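Local coordinates for response regulator aspartate phosphatase H (Bacillus subtilis, PDB 3Q15), which dephosphorylates the sporulation phosphotransferase Spo0F and also acts on the competence regulator ComA, thereby controlling both sporulation and competence, at residues A[179-184]-A[209-214]; A[187-192]-A[203-208]. All coordinates share one frame; numbering follows the deposited sequence.

Contact 1 of 2, residues A[179-184]-A[209-214]. With SO4 (sulfate ion), chain F.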
loop_
_atom_site.group_PDB
_atom_site.type_symbol
_atom_site.label_atom_id
_atom_site.label_comp_id
_atom_site.label_asym_id
_atom_site.label_seq_id
_atom_site.Cartn_x
_atom_site.Cartn_y
_atom_site.Cartn_z
ATOM N N ILE A 179 11.190 -6.444 -22.850
ATOM C CA ILE A 179 9.747 -6.647 -22.760
ATOM C C ILE A 179 9.202 -6.203 -21.401
ATOM O O ILE A 179 8.249 -5.424 -21.328
ATOM C CB ILE A 179 9.365 -8.120 -23.015
ATOM C CG1 ILE A 179 9.705 -8.517 -24.453
ATOM C CG2 ILE A 179 7.888 -8.348 -22.730
ATOM C CD1 ILE A 179 9.079 -7.615 -25.501
ATOM N N ARG A 180 9.805 -6.704 -20.326
ATOM C CA ARG A 180 9.391 -6.328 -18.978
ATOM C C ARG A 180 9.573 -4.834 -18.746
ATOM O O ARG A 180 8.830 -4.226 -17.977
ATOM C CB ARG A 180 10.170 -7.117 -17.920
ATOM C CG ARG A 180 9.570 -8.476 -17.577
ATOM C CD ARG A 180 8.242 -8.327 -16.849
ATOM N NE ARG A 180 7.781 -9.593 -16.284
ATOM C CZ ARG A 180 6.612 -10.163 -16.560
ATOM N NH1 ARG A 180 5.764 -9.581 -17.399
ATOM N NH2 ARG A 180 6.286 -11.314 -15.990
ATOM N N THR A 181 10.565 -4.253 -19.411
ATOM C CA THR A 181 10.855 -2.829 -19.284
ATOM C C THR A 181 9.733 -2.013 -19.899
ATOM O O THR A 181 9.283 -1.026 -19.328
ATOM C CB THR A 181 12.191 -2.470 -19.977
ATOM O OG1 THR A 181 13.264 -3.169 -19.334
ATOM C CG2 THR A 181 12.460 -0.976 -19.902
ATOM N N ILE A 182 9.281 -2.439 -21.073
ATOM C CA ILE A 182 8.176 -1.780 -21.751
ATOM C C ILE A 182 6.900 -1.906 -20.928
ATOM O O ILE A 182 6.192 -0.920 -20.712
ATOM C CB ILE A 182 7.955 -2.362 -23.153
ATOM C CG1 ILE A 182 9.151 -2.030 -24.054
ATOM C CG2 ILE A 182 6.665 -1.828 -23.750
ATOM C CD1 ILE A 182 9.108 -2.688 -25.410
ATOM N N GLN A 183 6.622 -3.121 -20.460
ATOM C CA GLN A 183 5.451 -3.369 -19.621
ATOM C C GLN A 183 5.515 -2.535 -18.348
ATOM O O GLN A 183 4.493 -2.064 -17.856
ATOM C CB GLN A 183 5.338 -4.856 -19.265
ATOM C CG GLN A 183 5.060 -5.770 -20.446
ATOM C CD GLN A 183 5.276 -7.237 -20.114
ATOM O OE1 GLN A 183 6.239 -7.602 -19.435
ATOM N NE2 GLN A 183 4.375 -8.086 -20.590
ATOM N N SER A 184 6.721 -2.356 -17.816
ATOM C CA SER A 184 6.904 -1.559 -16.605
ATOM C C SER A 184 6.629 -0.086 -16.878
ATOM O O SER A 184 6.078 0.621 -16.032
ATOM C CB SER A 184 8.308 -1.746 -16.031
ATOM O OG SER A 184 8.486 -3.069 -15.556
ATOM N N LEU A 209 7.834 3.380 -26.525
ATOM C CA LEU A 209 7.766 3.343 -27.980
ATOM C C LEU A 209 9.153 3.167 -28.597
ATOM O O LEU A 209 9.346 2.325 -29.473
ATOM C CB LEU A 209 7.105 4.607 -28.539
ATOM C CG LEU A 209 7.134 4.744 -30.068
ATOM C CD1 LEU A 209 6.434 3.567 -30.734
ATOM C CD2 LEU A 209 6.516 6.062 -30.522
ATOM N N GLU A 210 10.112 3.967 -28.138
ATOM C CA GLU A 210 11.471 3.913 -28.673
ATOM C C GLU A 210 12.106 2.548 -28.445
ATOM O O GLU A 210 12.731 1.986 -29.341
ATOM C CB GLU A 210 12.349 5.015 -28.069
ATOM C CG GLU A 210 12.495 6.245 -28.953
ATOM C CD GLU A 210 13.837 6.941 -28.781
ATOM O OE1 GLU A 210 14.321 7.043 -27.633
ATOM O OE2 GLU A 210 14.413 7.380 -29.799
ATOM N N LEU A 211 11.942 2.020 -27.238
ATOM C CA LEU A 211 12.495 0.717 -26.900
ATOM C C LEU A 211 11.870 -0.372 -27.769
ATOM O O LEU A 211 12.567 -1.242 -28.293
ATOM C CB LEU A 211 12.267 0.416 -25.419
ATOM C CG LEU A 211 12.910 -0.855 -24.872
ATOM C CD1 LEU A 211 14.412 -0.849 -25.126
ATOM C CD2 LEU A 211 12.609 -0.995 -23.389
ATOM N N ALA A 212 10.549 -0.303 -27.924
ATOM C CA ALA A 212 9.800 -1.274 -28.718
ATOM C C ALA A 212 10.235 -1.300 -30.181
ATOM O O ALA A 212 10.230 -2.352 -30.820
ATOM C CB ALA A 212 8.304 -0.999 -28.616
ATOM N N MET A 213 10.598 -0.137 -30.714
ATOM C CA MET A 213 11.060 -0.050 -32.097
ATOM C C MET A 213 12.481 -0.584 -32.260
ATOM O O MET A 213 12.823 -1.154 -33.296
ATOM C CB MET A 213 10.956 1.383 -32.625
ATOM C CG MET A 213 9.583 1.734 -33.177
ATOM S SD MET A 213 9.525 3.364 -33.937
ATOM C CE MET A 213 7.931 3.305 -34.752
ATOM N N ASP A 214 13.306 -0.403 -31.232
ATOM C CA ASP A 214 14.661 -0.941 -31.247
ATOM C C ASP A 214 14.636 -2.465 -31.342
ATOM O O ASP A 214 15.332 -3.053 -32.165
ATOM C CB ASP A 214 15.439 -0.496 -30.006
ATOM C CG ASP A 214 15.882 0.956 -30.081
ATOM O OD1 ASP A 214 15.659 1.699 -29.101
ATOM O OD2 ASP A 214 16.462 1.355 -31.113
HETATM S S SO4 F . 3.113 -12.108 -17.897
HETATM O O1 SO4 F . 4.086 -11.709 -18.910
HETATM O O2 SO4 F . 2.096 -12.957 -18.510
HETATM O O3 SO4 F . 3.784 -12.846 -16.830
HETATM O O4 SO4 F . 2.478 -10.914 -17.344
#
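L211 pushes its CD2 methyl between T181 and I182, joining the first turns of helix 178-194 to the last turns of helix 198-214. The two helices form an antiparallel helical hairpin of the tetratricopeptide (TPR) domain, largely within the predicted third repeat; their short axes pass 9.7 Å apart, with directions 157° from each other. The packed side is wholly apolar. L211 holds CG anti to its backbone N (chi1 -174°), which carries CD2 to 3.5 Å from T181 CG2, a tight methyl-methyl contact in which the side chains meet nearly at right angles. Threonine suits this place because its two branches divide the work: OG1 turns back to the carbonyl oxygen of Y177 in the turn before, while the methyl faces the neighbour. The same CD2 of L211 lies 3.7 Å from I182 CG1. Alongside, I182 CD1 rests 3.7 Å from A212 CB, where a small alanine lets the isoleucine come close to the backbone.

The partly exposed side belongs to R180, which leaves the hairpin and turns toward helix 137-153. Its guanidinium meets a sulfate, probably from the crystallisation liquor, edge-on: NH2 donates to O3 almost straight (170°), and NH1 to O1 along a more bent path. Within the helix NH1 also hydrogen-bonds Q183 OE1, from above the plane of that carbonyl, while E142 forms a salt bridge and F145 a cation-pi contact with the same group. A leucine in its place would probably leave E142 without its charged mate and the Q183 amide freer to turn. R180 O is gripped twice, by S184 N at 2.8 Å and, from the opposite face of its plane, by S184 OG at 2.7 Å.

Contact 2 of 2, residues A[187-192]-A[203-208]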
loop_
_atom_site.group_PDB
_atom_site.type_symbol
_atom_site.label_atom_id
_atom_site.label_comp_id
_atom_site.label_asym_id
_atom_site.label_seq_id
_atom_site.Cartn_x
_atom_site.Cartn_y
_atom_site.Cartn_z
ATOM N N VAL A 187 2.923 0.376 -17.013
ATOM C CA VAL A 187 2.375 0.395 -15.662
ATOM C C VAL A 187 2.581 1.760 -15.011
ATOM O O VAL A 187 1.670 2.304 -14.389
ATOM C CB VAL A 187 2.982 -0.707 -14.785
ATOM C CG1 VAL A 187 2.535 -0.539 -13.339
ATOM C CG2 VAL A 187 2.579 -2.076 -15.315
ATOM N N ILE A 188 3.776 2.318 -15.170
ATOM C CA ILE A 188 4.072 3.637 -14.624
ATOM C C ILE A 188 3.153 4.701 -15.225
ATOM O O ILE A 188 2.600 5.535 -14.506
ATOM C CB ILE A 188 5.540 4.018 -14.865
ATOM C CG1 ILE A 188 6.464 3.027 -14.157
ATOM C CG2 ILE A 188 5.814 5.433 -14.385
ATOM C CD1 ILE A 188 7.944 3.233 -14.476
ATOM N N ALA A 189 2.995 4.669 -16.544
ATOM C CA ALA A 189 2.088 5.588 -17.223
ATOM C C ALA A 189 0.659 5.408 -16.718
ATOM O O ALA A 189 -0.018 6.382 -16.395
ATOM C CB ALA A 189 2.146 5.375 -18.723
ATOM N N GLY A 190 0.210 4.157 -16.656
ATOM C CA GLY A 190 -1.131 3.846 -16.193
ATOM C C GLY A 190 -1.384 4.408 -14.809
ATOM O O GLY A 190 -2.467 4.926 -14.526
ATOM N N ASN A 191 -0.375 4.317 -13.947
ATOM C CA ASN A 191 -0.479 4.838 -12.589
ATOM C C ASN A 191 -0.659 6.351 -12.567
ATOM O O ASN A 191 -1.511 6.880 -11.848
ATOM C CB ASN A 191 0.737 4.425 -11.751
ATOM C CG ASN A 191 0.700 2.959 -11.360
ATOM O OD1 ASN A 191 -0.339 2.304 -11.464
ATOM N ND2 ASN A 191 1.833 2.436 -10.901
ATOM N N TYR A 192 0.149 7.046 -13.358
ATOM C CA TYR A 192 0.003 8.488 -13.497
ATOM C C TYR A 192 -1.387 8.855 -13.990
ATOM O O TYR A 192 -1.972 9.831 -13.528
ATOM C CB TYR A 192 1.067 9.057 -14.433
ATOM C CG TYR A 192 2.388 9.308 -13.752
ATOM C CD1 TYR A 192 2.468 10.161 -12.658
ATOM C CD2 TYR A 192 3.556 8.711 -14.206
ATOM C CE1 TYR A 192 3.668 10.407 -12.032
ATOM C CE2 TYR A 192 4.767 8.951 -13.584
ATOM C CZ TYR A 192 4.816 9.800 -12.497
ATOM O OH TYR A 192 6.010 10.049 -11.862
ATOM N N PRO A 203 6.079 10.856 -21.089
ATOM C CA PRO A 203 7.501 10.545 -21.276
ATOM C C PRO A 203 7.768 9.044 -21.218
ATOM O O PRO A 203 8.555 8.534 -22.011
ATOM C CB PRO A 203 8.178 11.256 -20.097
ATOM C CG PRO A 203 7.251 12.365 -19.748
ATOM C CD PRO A 203 5.868 11.822 -19.996
ATOM N N HIS A 204 7.109 8.342 -20.302
ATOM C CA HIS A 204 7.315 6.904 -20.169
ATOM C C HIS A 204 6.767 6.149 -21.375
ATOM O O HIS A 204 7.363 5.173 -21.831
ATOM C CB HIS A 204 6.701 6.390 -18.863
ATOM C CG HIS A 204 7.250 7.063 -17.645
ATOM N ND1 HIS A 204 8.502 6.781 -17.140
ATOM C CD2 HIS A 204 6.733 8.028 -16.850
ATOM C CE1 HIS A 204 8.726 7.534 -16.078
ATOM N NE2 HIS A 204 7.667 8.299 -15.880
ATOM N N LEU A 205 5.637 6.611 -21.898
ATOM C CA LEU A 205 5.068 5.999 -23.091
ATOM C C LEU A 205 5.989 6.195 -24.293
ATOM O O LEU A 205 6.098 5.318 -25.150
ATOM C CB LEU A 205 3.674 6.560 -23.379
ATOM C CG LEU A 205 2.604 6.254 -22.323
ATOM C CD1 LEU A 205 1.258 6.828 -22.736
ATOM C CD2 LEU A 205 2.489 4.757 -22.080
ATOM N N GLU A 206 6.660 7.340 -24.351
ATOM C CA GLU A 206 7.576 7.610 -25.455
ATOM C C GLU A 206 8.817 6.726 -25.365
ATOM O O GLU A 206 9.287 6.205 -26.377
ATOM C CB GLU A 206 7.961 9.091 -25.503
ATOM C CG GLU A 206 6.810 10.015 -25.886
ATOM C CD GLU A 206 7.194 11.485 -25.858
ATOM O OE1 GLU A 206 6.498 12.294 -26.508
ATOM O OE2 GLU A 206 8.186 11.834 -25.185
ATOM N N ALA A 207 9.345 6.553 -24.158
ATOM C CA ALA A 207 10.497 5.677 -23.964
ATOM C C ALA A 207 10.124 4.248 -24.332
ATOM O O ALA A 207 10.914 3.523 -24.932
ATOM C CB ALA A 207 10.984 5.744 -22.525
ATOM N N ALA A 208 8.908 3.849 -23.974
ATOM C CA ALA A 208 8.417 2.524 -24.327
ATOM C C ALA A 208 8.350 2.363 -25.840
ATOM O O ALA A 208 8.761 1.338 -26.380
ATOM C CB ALA A 208 7.052 2.268 -23.698
#
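I188 lays a methyl over the imidazole of H204 where residues 187-192 of helix 178-194 pack against residues 203-208 of helix 198-214, nearer the turn of an antiparallel TPR hairpin. The short axes come within 8.9 Å, and A189 and H204 have the nearest CA atoms across the segments.

Two kinds of apolar contact hold the helices together. The first is a CH-pi interaction: I188 CG2 sits 3.7 Å from the centroid of the H204 ring, only 11° off its normal, so the methyl is centred on the face. A beta-branched residue suits the place because CG2 springs directly from CB and lies anti to the backbone N, while the longer CG1 arm lies beside the backbone N. The second is plain aliphatic packing, in which A189 CB meets L205 CD2 at a tight 3.4 Å. Alanine's short side chain allows the helices to close in here, and the longer leucine bends its end inward to fill the interface; beyond it, L205 continues onto I228 and S231 of helix 218-235.

The aromatic contact is of a different sort. The rings of Y192 and H204 are turned only 14° from parallel but meet rim to rim, with centroids 5.9 Å apart, so neither covers the other's face. Y192 CE2 comes 3.8 Å from H204 NE2, which lies near the plane of the tyrosine ring.

The polar ends of the two rings reach another chain. Y192 OH and H204 NE2 both hydrogen-bond the C-terminal carboxylate of Y378 of the second subunit, and A377 of that subunit packs on Y192. That carboxylate would probably favour a protonated imidazole. A tyrosine and a histidine thus serve two purposes, packing through their rings in the hairpin and offering polar ends to the partner chain: both those ends converge on one atom, Y378 OXT.

Both contacts join helix 178-194 to helix 198-214, and contact 2 lies nearer the turn that joins them. Both are buried, and they meet where I182 CG1 lies 4.1 Å from A208 O. The pairing is slightly closer and covers more surface near the turn (198 Å² against 172 Å²). Their chemistry differs with place: across contact 1 the touching groups are aliphatic, and its charged chemistry lies on the partly exposed flank of 179-184, toward helix 137-153 and the sulfate. Contact 2 brings aromatic rings into the interface itself and carries their polar ends to the second subunit, whereas contact 1 meets no other subunit.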